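Local coordinates for protein octopine dehydrogenase (Pecten maximus, PDB 3C7A) that joins L-arginine to pyruvate using NADH, giving D-octopine, and also runs the reverse, NAD-dependent oxidation, at residues 15-20 with 87-92; 139-144 with 182-187; 143-148 with 164-169. One frame throughout, in Å; residues are numbered along the deposited sequence.

In the fold
All three contacts reach one mixed sheet near the NAD. Interactions 2 and 3 lie closest, with centres about 8 Å apart; they share T143 and L144. Strands 137-141 and 156-171 pair between them, with S140 O to S169 N at 3.1 Å, and from the loop that follows, the E142 side chain adds OE2 to A167 N at 3.1 Å, both probable hydrogen bonds. Interaction 1, its centre about 12 Å from interaction 2 and about 13 Å from interaction 3, meets both through T89 OG1, 4.0 Å from L144 CD1. Its helix also packs on interaction 3, T16 OG1 lying 3.9 Å from C148 SG. P91 of interaction 1, L144 of interactions 2 and 3 and C148 of interaction 3 line the same NAD pocket.

Interaction 1 of 3, residues 15-20 with 87-92; sequences HTLSGL and ILTVPA
L17 meets I87 and T89 through a single methyl group. Its CD2 lies 4.1 Å from CG2 of I87, the branch methyl rather than the longer arm, and the same CD2 stands 4.4 Å from CG2 of T89. The two distances show one leucine methyl set against a pair of methyls from alternate residues of the other segment, I87 as its van der Waals neighbour and T89 as a looser one. No hydrogen bond crosses between the segments, and only 99 Å² is buried in total, so the contact is small and apolar, though all three residues are buried. The leucine reaches across because CG is trans to the backbone N (chi1 179°), which carries the isobutyl end out from the helix toward the sheet. I87 and T89 both direct CB to the helix, whereas the CB of L88 points away, the alternation of a strand carried one residue past its end at 88. The CA atoms of L17 and T89 are 8.9 Å apart. T89 OG1 makes a weak hydrogen bond to L115 O, and T89 lies close to G13 of the NADH-binding turn. Further along, P91 touches the cofactor. In the fold, helix 12-21 follows the glycine-rich turn of a Rossmann-type dinucleotide-binding domain and lies over strand 85-88, which runs parallel between strands 3-8 and 111-114.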
# COMPACT_ATOMS: atom_id res chain seq x y z
N HIS A 15 6.31 -4.09 14.86
CA HIS A 15 7.28 -3.95 15.95
C HIS A 15 7.59 -2.48 16.25
O HIS A 15 7.58 -2.06 17.41
CB HIS A 15 8.58 -4.70 15.64
CG HIS A 15 8.56 -6.15 16.01
ND1 HIS A 15 7.79 -7.09 15.35
CD2 HIS A 15 9.24 -6.84 16.97
CE1 HIS A 15 7.99 -8.28 15.89
NE2 HIS A 15 8.86 -8.16 16.87
N THR A 16 7.85 -1.70 15.19
CA THR A 16 8.20 -0.28 15.31
C THR A 16 7.05 0.58 15.86
O THR A 16 7.26 1.38 16.78
CB THR A 16 8.71 0.30 13.95
OG1 THR A 16 9.77 -0.51 13.43
CG2 THR A 16 9.22 1.74 14.12
N LEU A 17 5.85 0.40 15.31
CA LEU A 17 4.67 1.19 15.72
C LEU A 17 4.26 0.95 17.18
O LEU A 17 3.93 1.90 17.89
CB LEU A 17 3.49 0.95 14.77
CG LEU A 17 2.15 1.66 15.03
CD1 LEU A 17 2.27 3.19 14.90
CD2 LEU A 17 1.07 1.13 14.10
N SER A 18 4.29 -0.31 17.61
CA SER A 18 3.90 -0.69 18.98
C SER A 18 4.81 -0.08 20.05
O SER A 18 4.33 0.35 21.10
CB SER A 18 3.85 -2.21 19.13
OG SER A 18 2.78 -2.77 18.38
N GLY A 19 6.11 -0.06 19.78
CA GLY A 19 7.11 0.50 20.71
C GLY A 19 7.03 2.00 20.89
O GLY A 19 7.16 2.50 22.02
N LEU A 20 6.81 2.73 19.80
CA LEU A 20 6.73 4.20 19.84
C LEU A 20 5.44 4.72 20.49
O LEU A 20 5.48 5.64 21.30
CB LEU A 20 6.92 4.80 18.44
CG LEU A 20 8.26 4.62 17.71
CD1 LEU A 20 8.16 5.12 16.27
CD2 LEU A 20 9.42 5.31 18.43
N ILE A 87 -5.50 0.17 13.57
CA ILE A 87 -4.49 0.37 12.51
C ILE A 87 -3.92 -0.95 11.95
O ILE A 87 -3.39 -1.77 12.71
CB ILE A 87 -3.32 1.28 12.98
CG1 ILE A 87 -3.85 2.60 13.57
CG2 ILE A 87 -2.33 1.55 11.84
CD1 ILE A 87 -2.84 3.36 14.42
N LEU A 88 -4.01 -1.13 10.63
CA LEU A 88 -3.52 -2.34 9.95
C LEU A 88 -2.18 -2.12 9.24
O LEU A 88 -2.09 -1.30 8.31
CB LEU A 88 -4.56 -2.86 8.95
CG LEU A 88 -5.87 -3.52 9.41
CD1 LEU A 88 -6.86 -2.51 9.99
CD2 LEU A 88 -6.51 -4.26 8.25
N THR A 89 -1.15 -2.85 9.66
CA THR A 89 0.20 -2.74 9.07
C THR A 89 0.81 -4.11 8.70
O THR A 89 1.63 -4.67 9.43
CB THR A 89 1.16 -1.86 9.95
OG1 THR A 89 2.47 -1.82 9.37
CG2 THR A 89 1.25 -2.38 11.39
N VAL A 90 0.39 -4.62 7.53
CA VAL A 90 0.75 -5.97 7.04
C VAL A 90 0.70 -6.02 5.50
O VAL A 90 0.18 -5.09 4.87
CB VAL A 90 -0.22 -7.07 7.58
CG1 VAL A 90 0.17 -7.52 8.97
CG2 VAL A 90 -1.68 -6.60 7.54
N PRO A 91 1.26 -7.09 4.88
CA PRO A 91 1.02 -7.34 3.45
C PRO A 91 -0.48 -7.47 3.12
O PRO A 91 -1.26 -7.95 3.94
CB PRO A 91 1.73 -8.67 3.20
CG PRO A 91 2.78 -8.74 4.25
CD PRO A 91 2.16 -8.10 5.46
N ALA A 92 -0.85 -7.05 1.91
CA ALA A 92 -2.25 -6.86 1.51
C ALA A 92 -3.13 -8.12 1.51
O ALA A 92 -4.35 -8.01 1.72
CB ALA A 92 -2.33 -6.15 0.16

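Interaction 2 of 3, residues 139-144 with 182-187; sequences MSFETL and STLQML. With NAD (nicotinamide-adenine-dinucleotide), chain B; EDO (1,2-ethanediol), chain K; EDO (1,2-ethanediol), chain C.
M139 reaches L184 as a fully extended chain: chi1 and chi2 (-165° and -180°) lead away from the backbone N and carry SD out from the strand to the helix, while chi3, likewise near 180°, only continues the chain to CE. There SD comes within 4.2 Å of L184 CD2. L184 itself departs from the usual staggered position, at chi1 -94°, with CD2 directed to the sulfur and CG facing F141. The phenyl ring offers an edge, not a face, to this leucine: L184 CG lies near the ring plane, 4.4 Å from CZ of F141. One leucine is therefore received by two side chains spaced two residues apart on the same side of the strand. The contact places helix 180-188 over strand 137-141, a member of the mixed sheet of the nucleotide-binding domain that pairs in parallel with 111-114 and antiparallel with 156-171. Contact is slight, 94 Å² in total, and the nearest CA atoms, those of M139 and L184, are 10.7 Å apart, so side-chain length spans the gap. The F141 ring also meets F194 edge-to-face. Beyond the strand, E142 OE1 accepts a hydrogen bond of 2.9 Å from O2 of an ethanediol, probably a crystallisation additive, and T143, next in the chain, belongs to the pyruvate site.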
# COMPACT_ATOMS: atom_id res chain seq x y z
N MET A 139 -9.44 5.87 6.64
CA MET A 139 -8.23 6.68 6.39
C MET A 139 -7.12 5.87 5.69
O MET A 139 -6.77 4.79 6.16
CB MET A 139 -7.72 7.25 7.73
CG MET A 139 -6.70 8.39 7.65
SD MET A 139 -6.15 8.98 9.28
CE MET A 139 -5.17 10.41 8.84
N SER A 140 -6.56 6.40 4.60
CA SER A 140 -5.58 5.67 3.76
C SER A 140 -4.25 6.41 3.46
O SER A 140 -4.26 7.46 2.81
CB SER A 140 -6.22 5.23 2.44
OG SER A 140 -7.29 4.33 2.64
N PHE A 141 -3.13 5.83 3.89
CA PHE A 141 -1.78 6.41 3.69
C PHE A 141 -1.06 5.90 2.43
O PHE A 141 -1.31 4.78 1.97
CB PHE A 141 -0.89 6.15 4.93
CG PHE A 141 -1.16 7.08 6.08
CD1 PHE A 141 -2.15 6.79 7.02
CD2 PHE A 141 -0.40 8.24 6.24
CE1 PHE A 141 -2.40 7.65 8.09
CE2 PHE A 141 -0.64 9.11 7.31
CZ PHE A 141 -1.64 8.81 8.24
N GLU A 142 -0.14 6.72 1.89
CA GLU A 142 0.53 6.43 0.60
C GLU A 142 1.62 5.33 0.63
O GLU A 142 1.76 4.58 -0.34
CB GLU A 142 1.04 7.71 -0.09
CG GLU A 142 2.16 8.47 0.65
CD GLU A 142 2.63 9.72 -0.10
OE1 GLU A 142 2.87 9.66 -1.33
OE2 GLU A 142 2.79 10.78 0.55
N THR A 143 2.38 5.26 1.73
CA THR A 143 3.42 4.24 1.94
C THR A 143 3.80 4.14 3.43
O THR A 143 3.22 4.83 4.26
CB THR A 143 4.67 4.47 1.03
OG1 THR A 143 5.53 3.32 1.05
CG2 THR A 143 5.47 5.71 1.46
N LEU A 144 4.75 3.26 3.77
CA LEU A 144 5.22 3.11 5.15
C LEU A 144 6.13 4.28 5.57
O LEU A 144 6.99 4.70 4.79
CB LEU A 144 5.94 1.77 5.34
CG LEU A 144 6.22 1.26 6.77
CD1 LEU A 144 4.95 0.75 7.46
CD2 LEU A 144 7.29 0.18 6.78
N SER A 182 -4.44 15.21 13.98
CA SER A 182 -3.67 15.51 15.19
C SER A 182 -3.39 14.29 16.09
O SER A 182 -2.35 14.25 16.75
CB SER A 182 -4.33 16.64 16.00
OG SER A 182 -5.64 16.28 16.42
N THR A 183 -4.30 13.32 16.11
CA THR A 183 -4.12 12.09 16.89
C THR A 183 -2.99 11.22 16.31
O THR A 183 -2.15 10.71 17.06
CB THR A 183 -5.43 11.26 17.02
OG1 THR A 183 -6.47 12.09 17.55
CG2 THR A 183 -5.24 10.05 17.93
N LEU A 184 -2.98 11.05 14.99
CA LEU A 184 -1.94 10.28 14.30
C LEU A 184 -0.55 10.92 14.42
O LEU A 184 0.45 10.21 14.57
CB LEU A 184 -2.31 10.05 12.83
CG LEU A 184 -3.04 8.77 12.38
CD1 LEU A 184 -2.14 7.54 12.50
CD2 LEU A 184 -4.36 8.55 13.11
N GLN A 185 -0.50 12.25 14.37
CA GLN A 185 0.75 13.00 14.55
C GLN A 185 1.36 12.79 15.95
O GLN A 185 2.58 12.65 16.09
CB GLN A 185 0.53 14.49 14.26
CG GLN A 185 1.81 15.33 14.17
CD GLN A 185 2.61 15.05 12.91
OE1 GLN A 185 2.16 15.29 11.79
NE2 GLN A 185 3.83 14.55 13.09
N MET A 186 0.50 12.77 16.96
CA MET A 186 0.89 12.56 18.37
C MET A 186 1.60 11.22 18.60
O MET A 186 2.58 11.15 19.35
CB MET A 186 -0.34 12.70 19.28
CG MET A 186 -0.09 12.51 20.79
SD MET A 186 -0.31 10.81 21.39
CE MET A 186 -2.10 10.66 21.37
N LEU A 187 1.11 10.17 17.95
CA LEU A 187 1.67 8.82 18.10
C LEU A 187 3.06 8.65 17.47
O LEU A 187 3.89 7.91 18.00
CB LEU A 187 0.70 7.76 17.54
CG LEU A 187 -0.69 7.59 18.16
CD1 LEU A 187 -1.56 6.69 17.30
CD2 LEU A 187 -0.63 7.07 19.60
PA NAD B . 6.54 -8.11 6.85
O1A NAD B . 6.99 -8.98 5.74
O2A NAD B . 7.63 -7.91 7.83
O5B NAD B . 5.24 -8.76 7.57
C5B NAD B . 5.23 -10.09 8.03
C4B NAD B . 3.99 -10.33 8.89
O4B NAD B . 2.85 -10.55 8.08
C3B NAD B . 4.11 -11.57 9.78
O3B NAD B . 4.61 -11.26 11.06
C2B NAD B . 2.69 -12.11 9.85
O2B NAD B . 1.99 -11.58 10.95
C1B NAD B . 2.05 -11.62 8.56
N9A NAD B . 2.03 -12.74 7.60
C8A NAD B . 3.03 -13.07 6.72
N7A NAD B . 2.66 -14.17 6.02
C5A NAD B . 1.43 -14.55 6.44
C6A NAD B . 0.60 -15.59 6.06
N6A NAD B . 1.09 -16.58 5.30
N1A NAD B . -0.63 -15.75 6.67
C2A NAD B . -1.03 -14.86 7.66
N3A NAD B . -0.19 -13.82 8.03
C4A NAD B . 1.02 -13.66 7.43
O3 NAD B . 6.01 -6.71 6.23
PN NAD B . 6.59 -5.28 6.68
O1N NAD B . 8.05 -5.26 6.42
O2N NAD B . 6.09 -4.96 8.04
O5D NAD B . 5.93 -4.24 5.64
C5D NAD B . 4.53 -4.09 5.48
C4D NAD B . 4.23 -3.41 4.14
O4D NAD B . 4.94 -2.18 4.02
C3D NAD B . 4.64 -4.28 2.96
O3D NAD B . 3.60 -4.30 2.01
C2D NAD B . 5.88 -3.60 2.40
O2D NAD B . 5.95 -3.74 1.00
C1D NAD B . 5.71 -2.15 2.83
N1N NAD B . 7.00 -1.43 3.02
C2N NAD B . 7.98 -1.92 3.84
C3N NAD B . 9.18 -1.23 4.01
C7N NAD B . 10.15 -1.63 5.09
O7N NAD B . 11.33 -1.02 5.18
N7N NAD B . 9.80 -2.66 6.00
C4N NAD B . 9.37 -0.02 3.33
C5N NAD B . 8.37 0.48 2.50
C6N NAD B . 7.18 -0.24 2.35
C1 EDO K . -1.65 16.65 20.11
O1 EDO K . -1.01 16.32 21.35
C2 EDO K . -0.64 16.51 18.97
O2 EDO K . -1.21 17.01 17.75
C1 EDO C . 4.20 7.95 -5.82
O1 EDO C . 3.62 6.72 -6.27
C2 EDO C . 3.29 8.59 -4.78
O2 EDO C . 3.36 7.86 -3.55

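Interaction 3 of 3, residues 143-148 with 164-169; sequences TLPWAC and SVLAAS. With NAD (nicotinamide-adenine-dinucleotide), chain B.
P145, which packs on L166 with its CG 4.3 Å from L166 CD2, also covers one face of the neighbouring W146 indole: its CB sits 3.8 Å above the ring plane, over the centre. The second flat group is the nicotinamide of NAD. L144 lays its CD2 methyl over this ring, 3.6 Å from C3N, while at the carboxamide C148 N donates a hydrogen bond to O7N of NAD at 3.3 Å, with an N-H...O angle of 161°. The ring is thus met by a methyl over its plane and by a backbone amide at its substituent, two approaches that together would limit its rotation.

Across the segments the work falls to L166, whose two methyls part between different partners. CD1 rests 4.0 Å from T143 CG2, and CD2 lies 3.9 Å from T143 O besides meeting the proline ring. The T143 and L166 side chains cross at about a right angle. Since OG1 of T143 stands opposite its backbone N (chi1 -168°), the hydroxyl heads to the nicotinamide side, 4.1 Å from C6N of NAD, and the methyl is left to face L166. T143 thus faces L166 with its methyl and the nicotinamide with its hydroxyl. No hydrogen bond links the two segments, and the nearest CA atoms, those of P145 and L166, are 7.6 Å apart, too far for strand pairing here.

Pairing comes elsewhere: A147 bonds through its backbone to L160 and G161, while L166 bonds to R195 of strand 193-196. The contact thus lies at the open end of the antiparallel hairpin formed by strands 146-150 and 156-171, where the chain enters it past the nicotinamide site, carrying the pyruvate-binding T143 and the NAD-binding C148.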
# COMPACT_ATOMS: atom_id res chain seq x y z
N THR A 143 2.38 5.26 1.73
CA THR A 143 3.42 4.24 1.94
C THR A 143 3.80 4.14 3.43
O THR A 143 3.22 4.83 4.26
CB THR A 143 4.67 4.47 1.03
OG1 THR A 143 5.53 3.32 1.05
CG2 THR A 143 5.47 5.71 1.46
N LEU A 144 4.75 3.26 3.77
CA LEU A 144 5.22 3.11 5.15
C LEU A 144 6.13 4.28 5.57
O LEU A 144 6.99 4.70 4.79
CB LEU A 144 5.94 1.77 5.34
CG LEU A 144 6.22 1.26 6.77
CD1 LEU A 144 4.95 0.75 7.46
CD2 LEU A 144 7.29 0.18 6.78
N PRO A 145 5.94 4.83 6.79
CA PRO A 145 6.72 5.97 7.31
C PRO A 145 8.24 5.75 7.48
O PRO A 145 8.99 6.73 7.43
CB PRO A 145 6.08 6.25 8.68
CG PRO A 145 4.72 5.64 8.60
CD PRO A 145 4.91 4.41 7.76
N TRP A 146 8.67 4.50 7.68
CA TRP A 146 10.09 4.21 7.94
C TRP A 146 10.66 3.11 7.04
O TRP A 146 9.92 2.32 6.45
CB TRP A 146 10.31 3.79 9.40
CG TRP A 146 9.43 4.45 10.43
CD1 TRP A 146 9.66 5.64 11.07
CD2 TRP A 146 8.20 3.94 10.97
NE1 TRP A 146 8.64 5.91 11.96
CE2 TRP A 146 7.73 4.88 11.92
CE3 TRP A 146 7.45 2.78 10.73
CZ2 TRP A 146 6.54 4.70 12.63
CZ3 TRP A 146 6.26 2.60 11.44
CH2 TRP A 146 5.82 3.56 12.38
N ALA A 147 11.99 3.07 6.94
CA ALA A 147 12.72 1.89 6.47
C ALA A 147 13.28 1.18 7.69
O ALA A 147 14.11 1.74 8.41
CB ALA A 147 13.83 2.29 5.50
N CYS A 148 12.83 -0.05 7.93
CA CYS A 148 13.09 -0.76 9.20
C CYS A 148 13.29 -2.28 9.06
O CYS A 148 12.77 -2.90 8.13
CB CYS A 148 11.96 -0.46 10.20
SG CYS A 148 10.27 -0.76 9.59
N SER A 164 10.44 12.76 5.44
CA SER A 164 10.24 14.12 5.93
C SER A 164 8.77 14.59 5.87
O SER A 164 8.32 15.32 6.76
CB SER A 164 11.16 15.12 5.22
OG SER A 164 10.90 15.19 3.83
N VAL A 165 8.05 14.17 4.83
CA VAL A 165 6.61 14.47 4.67
C VAL A 165 5.82 13.23 4.20
O VAL A 165 6.41 12.31 3.62
CB VAL A 165 6.34 15.66 3.70
CG1 VAL A 165 6.78 16.99 4.31
CG2 VAL A 165 7.01 15.43 2.34
N LEU A 166 4.50 13.21 4.44
CA LEU A 166 3.62 12.10 4.03
C LEU A 166 2.13 12.50 3.98
O LEU A 166 1.69 13.33 4.79
CB LEU A 166 3.80 10.89 4.98
CG LEU A 166 3.50 9.48 4.46
CD1 LEU A 166 4.54 9.03 3.44
CD2 LEU A 166 3.44 8.49 5.62
N ALA A 167 1.37 11.91 3.06
CA ALA A 167 -0.04 12.29 2.83
C ALA A 167 -1.06 11.15 2.98
O ALA A 167 -0.72 9.97 2.79
CB ALA A 167 -0.19 12.96 1.46
N ALA A 168 -2.31 11.51 3.30
CA ALA A 168 -3.41 10.54 3.48
C ALA A 168 -4.79 11.10 3.09
O ALA A 168 -5.05 12.30 3.24
CB ALA A 168 -3.44 10.03 4.91
N SER A 169 -5.68 10.23 2.62
CA SER A 169 -7.08 10.59 2.29
C SER A 169 -8.07 10.16 3.38
O SER A 169 -7.73 9.35 4.25
CB SER A 169 -7.49 10.01 0.93
OG SER A 169 -7.54 8.59 0.95
PA NAD B . 6.54 -8.11 6.85
O1A NAD B . 6.99 -8.98 5.74
O2A NAD B . 7.63 -7.91 7.83
O5B NAD B . 5.24 -8.76 7.57
C5B NAD B . 5.23 -10.09 8.03
C4B NAD B . 3.99 -10.33 8.89
O4B NAD B . 2.85 -10.55 8.08
C3B NAD B . 4.11 -11.57 9.78
O3B NAD B . 4.61 -11.26 11.06
C2B NAD B . 2.69 -12.11 9.85
O2B NAD B . 1.99 -11.58 10.95
C1B NAD B . 2.05 -11.62 8.56
N9A NAD B . 2.03 -12.74 7.60
C8A NAD B . 3.03 -13.07 6.72
N7A NAD B . 2.66 -14.17 6.02
C5A NAD B . 1.43 -14.55 6.44
C6A NAD B . 0.60 -15.59 6.06
N6A NAD B . 1.09 -16.58 5.30
N1A NAD B . -0.63 -15.75 6.67
C2A NAD B . -1.03 -14.86 7.66
N3A NAD B . -0.19 -13.82 8.03
C4A NAD B . 1.02 -13.66 7.43
O3 NAD B . 6.01 -6.71 6.23
PN NAD B . 6.59 -5.28 6.68
O1N NAD B . 8.05 -5.26 6.42
O2N NAD B . 6.09 -4.96 8.04
O5D NAD B . 5.93 -4.24 5.64
C5D NAD B . 4.53 -4.09 5.48
C4D NAD B . 4.23 -3.41 4.14
O4D NAD B . 4.94 -2.18 4.02
C3D NAD B . 4.64 -4.28 2.96
O3D NAD B . 3.60 -4.30 2.01
C2D NAD B . 5.88 -3.60 2.40
O2D NAD B . 5.95 -3.74 1.00
C1D NAD B . 5.71 -2.15 2.83
N1N NAD B . 7.00 -1.43 3.02
C2N NAD B . 7.98 -1.92 3.84
C3N NAD B . 9.18 -1.23 4.01
C7N NAD B . 10.15 -1.63 5.09
O7N NAD B . 11.33 -1.02 5.18
N7N NAD B . 9.80 -2.66 6.00
C4N NAD B . 9.37 -0.02 3.33
C5N NAD B . 8.37 0.48 2.50
C6N NAD B . 7.18 -0.24 2.35